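Local atomic coordinates of beta-porphyranase A (Bacteroides plebeius, PDB entry 4AW7), a protein that hydrolyses the sulfated red-algal polysaccharide porphyran at beta-D-galactose-(1->4)-alpha-L-galactose-6-sulfate linkages, releasing mostly disaccharides. Residues Glu37-Ser48 with Gln308-Ser319; Phe71-Tyr79 with Ala123-Tyr131. One frame throughout, in Å; residues are numbered along the deposited sequence.

Contact 1 of 2, residues Glu37-Ser48 with Gln308-Ser319; sequences ELDRSKYFNIHS and QDNLFISIPFVS. With L6S (6-O-sulfo-alpha-L-galactopyranose), chain B; GLA (alpha-D-galactopyranose), chain C; GAL (beta-D-galactopyranose), chain D.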
# COMPACT_ATOMS: atom_id res chain seq x y z
N GLU A 37 4.75 9.30 14.79
CA GLU A 37 6.01 8.66 14.42
C GLU A 37 5.88 7.85 13.16
O GLU A 37 4.96 7.04 13.03
CB GLU A 37 6.47 7.76 15.56
CG GLU A 37 6.92 8.42 16.84
CD GLU A 37 8.35 8.91 16.85
OE1 GLU A 37 9.08 8.74 15.86
OE2 GLU A 37 8.76 9.48 17.89
N LEU A 38 6.87 7.96 12.29
CA LEU A 38 6.99 7.04 11.16
C LEU A 38 7.31 5.64 11.67
O LEU A 38 8.25 5.44 12.47
CB LEU A 38 8.11 7.49 10.22
CG LEU A 38 8.33 6.65 8.97
CD1 LEU A 38 7.08 6.62 8.07
CD2 LEU A 38 9.51 7.18 8.19
N ASP A 39 6.55 4.66 11.23
CA ASP A 39 6.81 3.27 11.55
C ASP A 39 7.55 2.67 10.36
O ASP A 39 6.94 2.26 9.36
CB ASP A 39 5.51 2.50 11.86
CG ASP A 39 5.76 1.12 12.36
OD1 ASP A 39 6.86 0.60 12.08
OD2 ASP A 39 4.85 0.56 13.04
N ARG A 40 8.88 2.63 10.45
CA ARG A 40 9.66 2.12 9.33
C ARG A 40 9.27 0.69 8.97
O ARG A 40 9.32 0.33 7.79
CB ARG A 40 11.15 2.19 9.64
CG ARG A 40 11.74 3.59 9.65
CD ARG A 40 13.26 3.55 9.91
NE ARG A 40 13.96 2.73 8.95
CZ ARG A 40 14.35 3.13 7.75
NH1 ARG A 40 14.20 4.39 7.36
NH2 ARG A 40 14.92 2.27 6.91
N SER A 41 8.90 -0.12 9.98
CA SER A 41 8.54 -1.51 9.74
C SER A 41 7.28 -1.69 8.92
O SER A 41 6.98 -2.79 8.50
CB SER A 41 8.41 -2.27 11.04
OG SER A 41 7.15 -2.03 11.67
N LYS A 42 6.52 -0.62 8.72
CA LYS A 42 5.36 -0.68 7.82
C LYS A 42 5.69 -0.48 6.37
O LYS A 42 4.82 -0.71 5.53
CB LYS A 42 4.25 0.29 8.30
CG LYS A 42 3.59 -0.18 9.59
CD LYS A 42 2.47 0.71 10.07
CE LYS A 42 1.73 0.10 11.26
NZ LYS A 42 0.49 0.88 11.57
N TYR A 43 6.92 -0.09 6.05
CA TYR A 43 7.32 0.36 4.71
C TYR A 43 8.60 -0.23 4.18
O TYR A 43 8.64 -0.71 3.04
CB TYR A 43 7.40 1.91 4.66
CG TYR A 43 6.12 2.56 5.09
CD1 TYR A 43 4.98 2.49 4.27
CD2 TYR A 43 5.98 3.14 6.32
CE1 TYR A 43 3.77 2.99 4.70
CE2 TYR A 43 4.78 3.66 6.76
CZ TYR A 43 3.66 3.59 5.93
OH TYR A 43 2.46 4.08 6.42
N PHE A 44 9.68 -0.12 4.96
CA PHE A 44 11.01 -0.44 4.47
C PHE A 44 11.33 -1.89 4.73
O PHE A 44 12.00 -2.24 5.72
CB PHE A 44 12.04 0.55 5.05
CG PHE A 44 11.68 1.98 4.75
CD1 PHE A 44 11.55 2.40 3.43
CD2 PHE A 44 11.32 2.86 5.76
CE1 PHE A 44 11.11 3.69 3.14
CE2 PHE A 44 10.92 4.14 5.45
CZ PHE A 44 10.83 4.53 4.14
N ASN A 45 10.76 -2.73 3.88
CA ASN A 45 10.78 -4.18 3.97
C ASN A 45 11.22 -4.72 2.62
O ASN A 45 11.12 -4.05 1.60
CB ASN A 45 9.39 -4.71 4.32
CG ASN A 45 8.90 -4.20 5.66
OD1 ASN A 45 9.64 -4.26 6.65
ND2 ASN A 45 7.67 -3.66 5.73
N ILE A 46 11.63 -5.98 2.63
CA ILE A 46 11.80 -6.76 1.41
C ILE A 46 10.82 -7.96 1.44
O ILE A 46 10.36 -8.38 2.49
CB ILE A 46 13.25 -7.26 1.15
CG1 ILE A 46 13.82 -8.03 2.37
CG2 ILE A 46 14.11 -6.11 0.76
CD1 ILE A 46 15.17 -8.74 2.12
N HIS A 47 10.51 -8.46 0.26
CA HIS A 47 9.59 -9.58 0.08
C HIS A 47 10.36 -10.89 0.24
O HIS A 47 10.70 -11.57 -0.72
CB HIS A 47 8.92 -9.46 -1.32
CG HIS A 47 7.80 -10.42 -1.53
ND1 HIS A 47 8.00 -11.73 -1.85
CD2 HIS A 47 6.45 -10.28 -1.38
CE1 HIS A 47 6.83 -12.36 -1.92
NE2 HIS A 47 5.86 -11.50 -1.64
N SER A 48 10.71 -11.16 1.49
CA SER A 48 11.60 -12.25 1.86
C SER A 48 11.41 -12.58 3.31
O SER A 48 10.93 -11.75 4.09
CB SER A 48 13.04 -11.76 1.65
OG SER A 48 14.01 -12.75 1.93
N GLN A 308 -0.74 5.37 7.35
CA GLN A 308 -0.08 4.56 8.38
C GLN A 308 -1.03 4.11 9.49
O GLN A 308 -0.90 3.00 10.02
CB GLN A 308 1.11 5.30 8.97
CG GLN A 308 2.01 4.38 9.79
CD GLN A 308 3.09 5.15 10.49
OE1 GLN A 308 4.00 5.69 9.86
NE2 GLN A 308 3.03 5.17 11.83
N ASP A 309 -1.94 4.98 9.88
CA ASP A 309 -2.90 4.70 10.94
C ASP A 309 -3.92 3.65 10.57
O ASP A 309 -4.63 3.16 11.46
CB ASP A 309 -3.62 5.98 11.40
CG ASP A 309 -4.30 6.76 10.31
OD1 ASP A 309 -3.88 6.72 9.15
OD2 ASP A 309 -5.26 7.49 10.64
N ASN A 310 -4.03 3.32 9.30
CA ASN A 310 -4.87 2.22 8.83
C ASN A 310 -4.12 1.20 7.98
O ASN A 310 -4.70 0.58 7.09
CB ASN A 310 -6.09 2.74 8.07
CG ASN A 310 -7.20 1.70 8.02
OD1 ASN A 310 -7.46 1.01 9.01
ND2 ASN A 310 -7.82 1.51 6.82
N LEU A 311 -2.85 0.99 8.28
CA LEU A 311 -1.98 0.12 7.48
C LEU A 311 -1.24 -0.82 8.42
O LEU A 311 -0.45 -0.39 9.25
CB LEU A 311 -1.00 0.95 6.66
CG LEU A 311 -0.06 0.13 5.74
CD1 LEU A 311 -0.79 -0.46 4.53
CD2 LEU A 311 1.10 1.02 5.29
N PHE A 312 -1.48 -2.13 8.27
CA PHE A 312 -0.67 -3.08 9.01
C PHE A 312 0.79 -3.13 8.56
O PHE A 312 1.73 -3.14 9.37
CB PHE A 312 -1.22 -4.51 8.86
CG PHE A 312 -2.43 -4.86 9.70
CD1 PHE A 312 -2.58 -4.46 10.99
CD2 PHE A 312 -3.40 -5.69 9.17
CE1 PHE A 312 -3.67 -4.86 11.75
CE2 PHE A 312 -4.49 -6.10 9.92
CZ PHE A 312 -4.62 -5.69 11.20
N ILE A 313 0.97 -3.20 7.25
CA ILE A 313 2.27 -3.47 6.64
C ILE A 313 2.14 -3.25 5.14
O ILE A 313 1.06 -3.46 4.59
CB ILE A 313 2.77 -4.90 6.98
CG1 ILE A 313 4.25 -5.10 6.64
CG2 ILE A 313 1.88 -5.97 6.33
CD1 ILE A 313 4.90 -6.35 7.26
N SER A 314 3.26 -2.94 4.50
CA SER A 314 3.39 -2.90 3.06
C SER A 314 4.74 -3.50 2.70
O SER A 314 5.70 -3.40 3.48
CB SER A 314 3.19 -1.52 2.46
OG SER A 314 4.22 -0.61 2.80
N ILE A 315 4.83 -4.13 1.55
CA ILE A 315 6.02 -4.87 1.12
C ILE A 315 6.39 -4.51 -0.31
O ILE A 315 5.73 -4.93 -1.26
CB ILE A 315 5.78 -6.40 1.17
CG1 ILE A 315 5.19 -6.91 2.51
CG2 ILE A 315 7.09 -7.16 0.81
CD1 ILE A 315 6.09 -6.88 3.68
N PRO A 316 7.45 -3.72 -0.50
CA PRO A 316 8.02 -3.50 -1.82
C PRO A 316 8.35 -4.85 -2.47
O PRO A 316 8.93 -5.71 -1.80
CB PRO A 316 9.31 -2.70 -1.45
CG PRO A 316 9.00 -2.05 -0.18
CD PRO A 316 8.23 -3.06 0.55
N PHE A 317 7.98 -5.02 -3.73
CA PHE A 317 8.21 -6.29 -4.39
C PHE A 317 9.63 -6.39 -4.95
O PHE A 317 9.85 -6.25 -6.15
CB PHE A 317 7.13 -6.64 -5.41
CG PHE A 317 7.13 -8.09 -5.78
CD1 PHE A 317 6.63 -9.02 -4.89
CD2 PHE A 317 7.61 -8.53 -7.01
CE1 PHE A 317 6.57 -10.35 -5.22
CE2 PHE A 317 7.52 -9.88 -7.32
CZ PHE A 317 7.05 -10.75 -6.44
N VAL A 318 10.55 -6.61 -4.02
CA VAL A 318 11.96 -6.83 -4.26
C VAL A 318 12.32 -7.87 -3.18
O VAL A 318 11.98 -7.68 -2.00
CB VAL A 318 12.81 -5.55 -4.14
CG1 VAL A 318 12.40 -4.66 -2.96
CG2 VAL A 318 14.32 -5.92 -4.05
N SER A 319 12.92 -8.98 -3.59
CA SER A 319 13.09 -10.11 -2.72
C SER A 319 14.52 -10.30 -2.21
O SER A 319 14.96 -9.57 -1.32
CB SER A 319 12.48 -11.35 -3.32
OG SER A 319 13.11 -11.68 -4.54
O1S L6S B . 9.95 -13.39 -3.42
O2S L6S B . 11.45 -13.77 -5.33
O3S L6S B . 10.41 -15.65 -4.13
C1 L6S B . 4.44 -14.42 -6.32
C2 L6S B . 4.40 -15.88 -6.70
C3 L6S B . 5.68 -16.24 -7.47
C4 L6S B . 6.93 -15.92 -6.57
C5 L6S B . 6.85 -14.44 -6.17
C6 L6S B . 7.84 -14.17 -5.01
O2 L6S B . 3.20 -16.21 -7.43
O3 L6S B . 5.69 -17.62 -7.87
O4 L6S B . 6.88 -16.77 -5.42
O5 L6S B . 5.59 -14.05 -5.60
O6 L6S B . 9.16 -14.18 -5.54
S1 L6S B . 10.31 -14.22 -4.54
C1 GLA C . 1.70 -11.13 -8.21
C2 GLA C . 2.32 -12.44 -7.72
C3 GLA C . 3.84 -12.38 -7.76
C4 GLA C . 4.35 -11.80 -9.06
C5 GLA C . 3.69 -10.44 -9.30
C6 GLA C . 4.43 -9.69 -10.47
O1 GLA C . 1.68 -10.09 -7.32
O2 GLA C . 1.82 -12.76 -6.39
O3 GLA C . 4.42 -13.66 -7.70
O4 GLA C . 4.07 -12.71 -10.14
O5 GLA C . 2.23 -10.73 -9.47
O6 GLA C . 5.51 -8.85 -9.87
C1 GAL D . 1.70 -11.13 -8.21
C2 GAL D . 2.32 -12.44 -7.72
C3 GAL D . 3.84 -12.38 -7.76
C4 GAL D . 4.35 -11.80 -9.06
C5 GAL D . 3.69 -10.44 -9.30
C6 GAL D . 4.43 -9.69 -10.47
O1 GAL D . 0.23 -11.29 -8.19
O2 GAL D . 1.82 -12.76 -6.39
O3 GAL D . 4.42 -13.66 -7.70
O4 GAL D . 4.07 -12.71 -10.14
O5 GAL D . 2.23 -10.73 -9.47
O6 GAL D . 5.51 -8.85 -9.87
O HOH W 1 1.22 3.21 13.05

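Contact 2 of 2, residues Phe71-Tyr79 with Ala123-Tyr131; sequences FWGPYSYAY and AGAWSAEYY. With L6S (6-O-sulfo-alpha-L-galactopyranose), chain E; GAL (beta-D-galactopyranose), chain F; L6S (6-O-sulfo-alpha-L-galactopyranose), chain B.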
# COMPACT_ATOMS: atom_id res chain seq x y z
N PHE A 71 6.11 -17.84 0.93
CA PHE A 71 5.14 -18.82 0.44
C PHE A 71 5.34 -20.15 1.16
O PHE A 71 5.99 -21.07 0.66
CB PHE A 71 5.26 -18.97 -1.06
CG PHE A 71 4.64 -17.83 -1.82
CD1 PHE A 71 5.25 -16.61 -1.93
CD2 PHE A 71 3.37 -17.97 -2.34
CE1 PHE A 71 4.63 -15.58 -2.60
CE2 PHE A 71 2.76 -16.94 -3.04
CZ PHE A 71 3.37 -15.76 -3.15
N TRP A 72 4.85 -20.21 2.37
CA TRP A 72 4.84 -21.44 3.15
C TRP A 72 3.91 -21.25 4.32
O TRP A 72 3.84 -20.16 4.87
CB TRP A 72 6.24 -21.77 3.67
CG TRP A 72 6.35 -23.27 3.98
CD1 TRP A 72 6.30 -23.87 5.20
CD2 TRP A 72 6.51 -24.32 3.01
NE1 TRP A 72 6.46 -25.23 5.05
CE2 TRP A 72 6.57 -25.53 3.72
CE3 TRP A 72 6.62 -24.34 1.62
CZ2 TRP A 72 6.75 -26.76 3.06
CZ3 TRP A 72 6.80 -25.55 0.97
CH2 TRP A 72 6.85 -26.74 1.69
N GLY A 73 3.20 -22.28 4.72
CA GLY A 73 2.16 -22.17 5.69
C GLY A 73 1.61 -23.53 6.04
O GLY A 73 2.22 -24.55 5.74
N PRO A 74 0.45 -23.52 6.68
CA PRO A 74 -0.11 -24.81 7.14
C PRO A 74 -0.38 -25.78 6.02
O PRO A 74 -0.34 -27.01 6.25
CB PRO A 74 -1.44 -24.40 7.81
CG PRO A 74 -1.31 -22.92 8.09
CD PRO A 74 -0.39 -22.38 7.06
N TYR A 75 -0.70 -25.27 4.83
CA TYR A 75 -1.19 -26.12 3.74
C TYR A 75 -0.03 -26.71 2.96
O TYR A 75 -0.06 -27.91 2.59
CB TYR A 75 -2.25 -25.37 2.89
CG TYR A 75 -3.34 -24.90 3.78
CD1 TYR A 75 -4.26 -25.81 4.33
CD2 TYR A 75 -3.42 -23.59 4.21
CE1 TYR A 75 -5.19 -25.41 5.25
CE2 TYR A 75 -4.36 -23.18 5.12
CZ TYR A 75 -5.24 -24.11 5.68
OH TYR A 75 -6.18 -23.65 6.62
N SER A 76 1.04 -25.94 2.78
CA SER A 76 2.26 -26.46 2.19
C SER A 76 2.91 -27.45 3.20
O SER A 76 3.33 -28.56 2.83
CB SER A 76 3.18 -25.31 1.67
OG SER A 76 3.21 -24.22 2.54
N TYR A 77 2.91 -27.11 4.49
CA TYR A 77 3.44 -28.04 5.51
C TYR A 77 2.65 -29.36 5.51
O TYR A 77 3.22 -30.45 5.50
CB TYR A 77 3.35 -27.38 6.88
CG TYR A 77 3.75 -28.28 8.04
CD1 TYR A 77 2.81 -29.14 8.61
CD2 TYR A 77 5.04 -28.28 8.57
CE1 TYR A 77 3.14 -29.98 9.66
CE2 TYR A 77 5.39 -29.12 9.63
CZ TYR A 77 4.43 -29.97 10.17
OH TYR A 77 4.72 -30.81 11.23
N ALA A 78 1.32 -29.27 5.51
CA ALA A 78 0.48 -30.47 5.59
C ALA A 78 0.62 -31.33 4.35
O ALA A 78 0.74 -32.56 4.47
CB ALA A 78 -0.99 -30.14 5.83
N TYR A 79 0.60 -30.72 3.17
CA TYR A 79 0.71 -31.50 1.93
C TYR A 79 2.04 -32.23 1.87
O TYR A 79 2.12 -33.37 1.43
CB TYR A 79 0.46 -30.63 0.69
CG TYR A 79 0.45 -31.46 -0.56
CD1 TYR A 79 -0.75 -32.03 -1.04
CD2 TYR A 79 1.61 -31.69 -1.28
CE1 TYR A 79 -0.73 -32.85 -2.18
CE2 TYR A 79 1.61 -32.48 -2.40
CZ TYR A 79 0.45 -33.05 -2.85
OH TYR A 79 0.50 -33.86 -3.97
N ALA A 123 -10.11 -27.51 7.26
CA ALA A 123 -8.99 -26.71 6.77
C ALA A 123 -8.72 -25.57 7.76
O ALA A 123 -7.57 -25.32 8.10
CB ALA A 123 -9.29 -26.18 5.36
N GLY A 124 -9.77 -24.90 8.19
CA GLY A 124 -9.65 -23.82 9.15
C GLY A 124 -9.12 -24.31 10.49
O GLY A 124 -8.21 -23.70 11.11
N ALA A 125 -9.67 -25.42 10.97
CA ALA A 125 -9.17 -26.01 12.22
C ALA A 125 -7.70 -26.34 12.14
O ALA A 125 -6.96 -26.14 13.11
CB ALA A 125 -10.00 -27.28 12.57
N TRP A 126 -7.24 -26.82 10.99
CA TRP A 126 -5.85 -27.17 10.83
C TRP A 126 -4.97 -25.93 10.95
O TRP A 126 -3.90 -26.02 11.53
CB TRP A 126 -5.60 -27.91 9.51
CG TRP A 126 -4.18 -28.06 9.22
CD1 TRP A 126 -3.48 -27.44 8.23
CD2 TRP A 126 -3.21 -28.78 10.01
NE1 TRP A 126 -2.16 -27.76 8.31
CE2 TRP A 126 -1.96 -28.59 9.39
CE3 TRP A 126 -3.29 -29.60 11.15
CZ2 TRP A 126 -0.78 -29.15 9.90
CZ3 TRP A 126 -2.12 -30.16 11.64
CH2 TRP A 126 -0.88 -29.93 11.03
N SER A 127 -5.34 -24.79 10.36
CA SER A 127 -4.49 -23.62 10.51
C SER A 127 -4.27 -23.32 11.98
O SER A 127 -3.16 -23.01 12.39
CB SER A 127 -5.04 -22.40 9.77
OG SER A 127 -6.24 -21.87 10.31
N ALA A 128 -5.35 -23.38 12.76
CA ALA A 128 -5.25 -23.11 14.20
C ALA A 128 -4.45 -24.16 14.94
O ALA A 128 -3.66 -23.83 15.82
CB ALA A 128 -6.59 -22.89 14.82
N GLU A 129 -4.59 -25.43 14.56
CA GLU A 129 -3.81 -26.47 15.20
C GLU A 129 -2.30 -26.34 14.87
O GLU A 129 -1.45 -26.48 15.75
CB GLU A 129 -4.43 -27.81 14.78
CG GLU A 129 -3.72 -29.06 15.25
CD GLU A 129 -3.86 -29.36 16.74
OE1 GLU A 129 -4.57 -28.64 17.46
OE2 GLU A 129 -3.26 -30.38 17.16
N TYR A 130 -1.98 -26.07 13.61
CA TYR A 130 -0.62 -25.91 13.17
C TYR A 130 0.04 -24.74 13.92
O TYR A 130 1.10 -24.91 14.53
CB TYR A 130 -0.60 -25.62 11.65
CG TYR A 130 0.77 -25.33 11.10
CD1 TYR A 130 1.70 -26.34 10.92
CD2 TYR A 130 1.16 -24.02 10.76
CE1 TYR A 130 2.95 -26.08 10.41
CE2 TYR A 130 2.40 -23.77 10.25
CZ TYR A 130 3.29 -24.79 10.08
OH TYR A 130 4.56 -24.57 9.59
N TYR A 131 -0.59 -23.57 13.91
CA TYR A 131 0.04 -22.41 14.53
C TYR A 131 0.04 -22.46 16.06
O TYR A 131 1.00 -22.02 16.69
CB TYR A 131 -0.57 -21.12 13.98
CG TYR A 131 -0.14 -20.79 12.55
CD1 TYR A 131 1.20 -20.69 12.21
CD2 TYR A 131 -1.08 -20.55 11.55
CE1 TYR A 131 1.60 -20.37 10.94
CE2 TYR A 131 -0.69 -20.20 10.26
CZ TYR A 131 0.64 -20.14 9.96
OH TYR A 131 1.04 -19.80 8.67
O1S L6S E . 8.12 -29.51 7.50
O2S L6S E . 6.72 -29.05 5.55
O3S L6S E . 7.75 -27.18 6.80
C1 L6S E . 10.35 -29.20 1.74
C2 L6S E . 11.17 -30.45 1.33
C3 L6S E . 12.18 -30.80 2.42
C4 L6S E . 11.45 -30.98 3.77
C5 L6S E . 10.66 -29.69 4.10
C6 L6S E . 9.84 -29.85 5.36
O2 L6S E . 11.88 -30.22 0.11
O3 L6S E . 12.86 -32.02 2.09
O4 L6S E . 10.55 -32.12 3.68
O5 L6S E . 9.72 -29.30 3.02
O6 L6S E . 9.16 -28.63 5.60
S1 L6S E . 7.90 -28.59 6.34
C1 GAL F . 10.72 -24.50 1.07
C2 GAL F . 11.31 -25.89 0.94
C3 GAL F . 10.60 -26.82 1.91
C4 GAL F . 10.63 -26.23 3.32
C5 GAL F . 10.09 -24.79 3.32
C6 GAL F . 10.15 -24.11 4.68
O2 GAL F . 11.11 -26.33 -0.37
O3 GAL F . 11.24 -28.08 1.87
O4 GAL F . 11.96 -26.26 3.81
O5 GAL F . 10.81 -23.98 2.38
O6 GAL F . 9.57 -22.82 4.63
O1S L6S B . 9.95 -13.39 -3.42
O2S L6S B . 11.45 -13.77 -5.33
O3S L6S B . 10.41 -15.65 -4.13
C1 L6S B . 4.44 -14.42 -6.32
C2 L6S B . 4.40 -15.88 -6.70
C3 L6S B . 5.68 -16.24 -7.47
C4 L6S B . 6.93 -15.92 -6.57
C5 L6S B . 6.85 -14.44 -6.17
C6 L6S B . 7.84 -14.17 -5.01
O2 L6S B . 3.20 -16.21 -7.43
O3 L6S B . 5.69 -17.62 -7.87
O4 L6S B . 6.88 -16.77 -5.42
O5 L6S B . 5.59 -14.05 -5.60
O6 L6S B . 9.16 -14.18 -5.54
S1 L6S B . 10.31 -14.22 -4.54
O HOH W 2 4.15 -20.13 8.18

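Contact 1 of 2, residues Glu37-Ser48 with Gln308-Ser319
The imidazole of His47 takes the edge of the Phe317 ring against one face, a T-shaped pair with centroids 4.8 Å apart and planes at 62°; at the imidazole's own edge lies sulfate O1S of the bound 6-sulfogalactose, to which His47 ND1 donates at 3.0 Å, while NE2 has Arg69 as its partner. Ser319 OG reaches O2S of the same sulfate at 2.8 Å, and the Phe317 edge also meets that sugar's ring. At the far end the Tyr43 ring has Gln308 OE1 at its edge and Lys42 CB on one face, and Leu311 CD2 comes obliquely to within 3.4 Å of Tyr43 CE1; the Tyr43 hydroxyl bonds to the carbonyl of Leu304. Between these ends, residues 45-46 and 311-316 are the first and last strands of the parallel sheet, consistent with the (beta/alpha)-barrel of related glycoside hydrolases; this contact bridges the seam between them. The junction is held by one good backbone bond, His47 N to Val318 O, nearly straight, and otherwise mainly by side chains, Ser314 N to Lys42 O being weak. Asn45 ND2 gives one N-H to Ser314 O at 170° and the other to Ser41 O; both oxygens lie in the amide plane, which fixes its rotation. Ser314 OG meets Lys42 O on a lone pair at 2.8 Å. Extended beyond CG, Lys42 places NZ 2.8 Å from Leu311 O and 3.0 Å from Gln308 O, and a water shared with Gln308 NE2 takes a third bond. A methionine here has no ammonium group; Leu311 O would probably lose its mate, Gln308 O would keep Leu311 N, and the turn would be freer to shift. Gln308 NE2 donates to Glu37 O at 2.9 Å, OE1 accepting from Asp39 N, above the amide carbonyl plane, and from Arg372.

Contact 2 of 2, residues Phe71-Tyr79 with Ala123-Tyr131
Pro74 is the bump at the start of helix 74-79, and it drops into a hollow of helix 123-131 walled by Trp126, Ser127, Tyr130 and Tyr131. The Pro74 ring spreads over these walls: CB faces the indole, CG and CD lie against Tyr131, with Pro74 CG 3.5 Å from Tyr131 CE2, and CA sits over the face of Tyr130 in a CH-pi contact. In return the Trp126 indole is a knob among Pro74, Tyr75, Tyr77 and Ala78. Trp126 NE1 points at Pro74 O, 2.8 Å away, with the oxygen close to the indole plane but the donor well above the carbonyl plane; Ala78 N comes from the opposite face of that plane, so the helix keeps its own bond. Tyr75 fills a third hollow, among Ala123, Gly124, Trp126 and Ser127. With CG beside the backbone N (chi1 -55°), the Tyr75 ring points across to the other helix, roughly at right angles to its axis, receives the Trp126 edge on its face in an offset T-shaped pair, and delivers Tyr75 OH to Ala123 O at 2.6 Å. Farther out, Tyr130 CE1 presses on the face of Tyr77, 3.3 Å from Tyr77 CG, with the two rings inclined at 52°. Tyr77 also has sulfate O3S of the outer sulfogalactose at its edge, and Lys81 makes a cation-pi contact with it. Trp72 NE1 donates to that same O3S at 2.9 Å, and its ring lays one face under a galactose. Segments 74-79 and 123-131 cross at 89°, a knobs-into-holes junction behind an aromatic sugar platform of the kind that lines carbohydrate-binding clefts.

Contact 1 lies deep, its centre about 8 Å from that of the chain, whereas contact 2 sits about 27 Å out, though both are largely buried. Contact 1 joins the two ends of the parallel sheet; contact 2 packs two helices together and is nested inside the sequence loop that the first one closes. Their chemistry differs accordingly: amide, ammonium and hydroxyl groups gripping backbone carbonyls in 37-48/308-319, interlocking aromatic rings and a proline in 71-79/123-131. The substrate joins them, since the same sulfogalactose touches residues of both, and His47 CE1 packs 4.0 Å from Phe71 CE1. Contact 2 alone continues to the outer sulfogalactose.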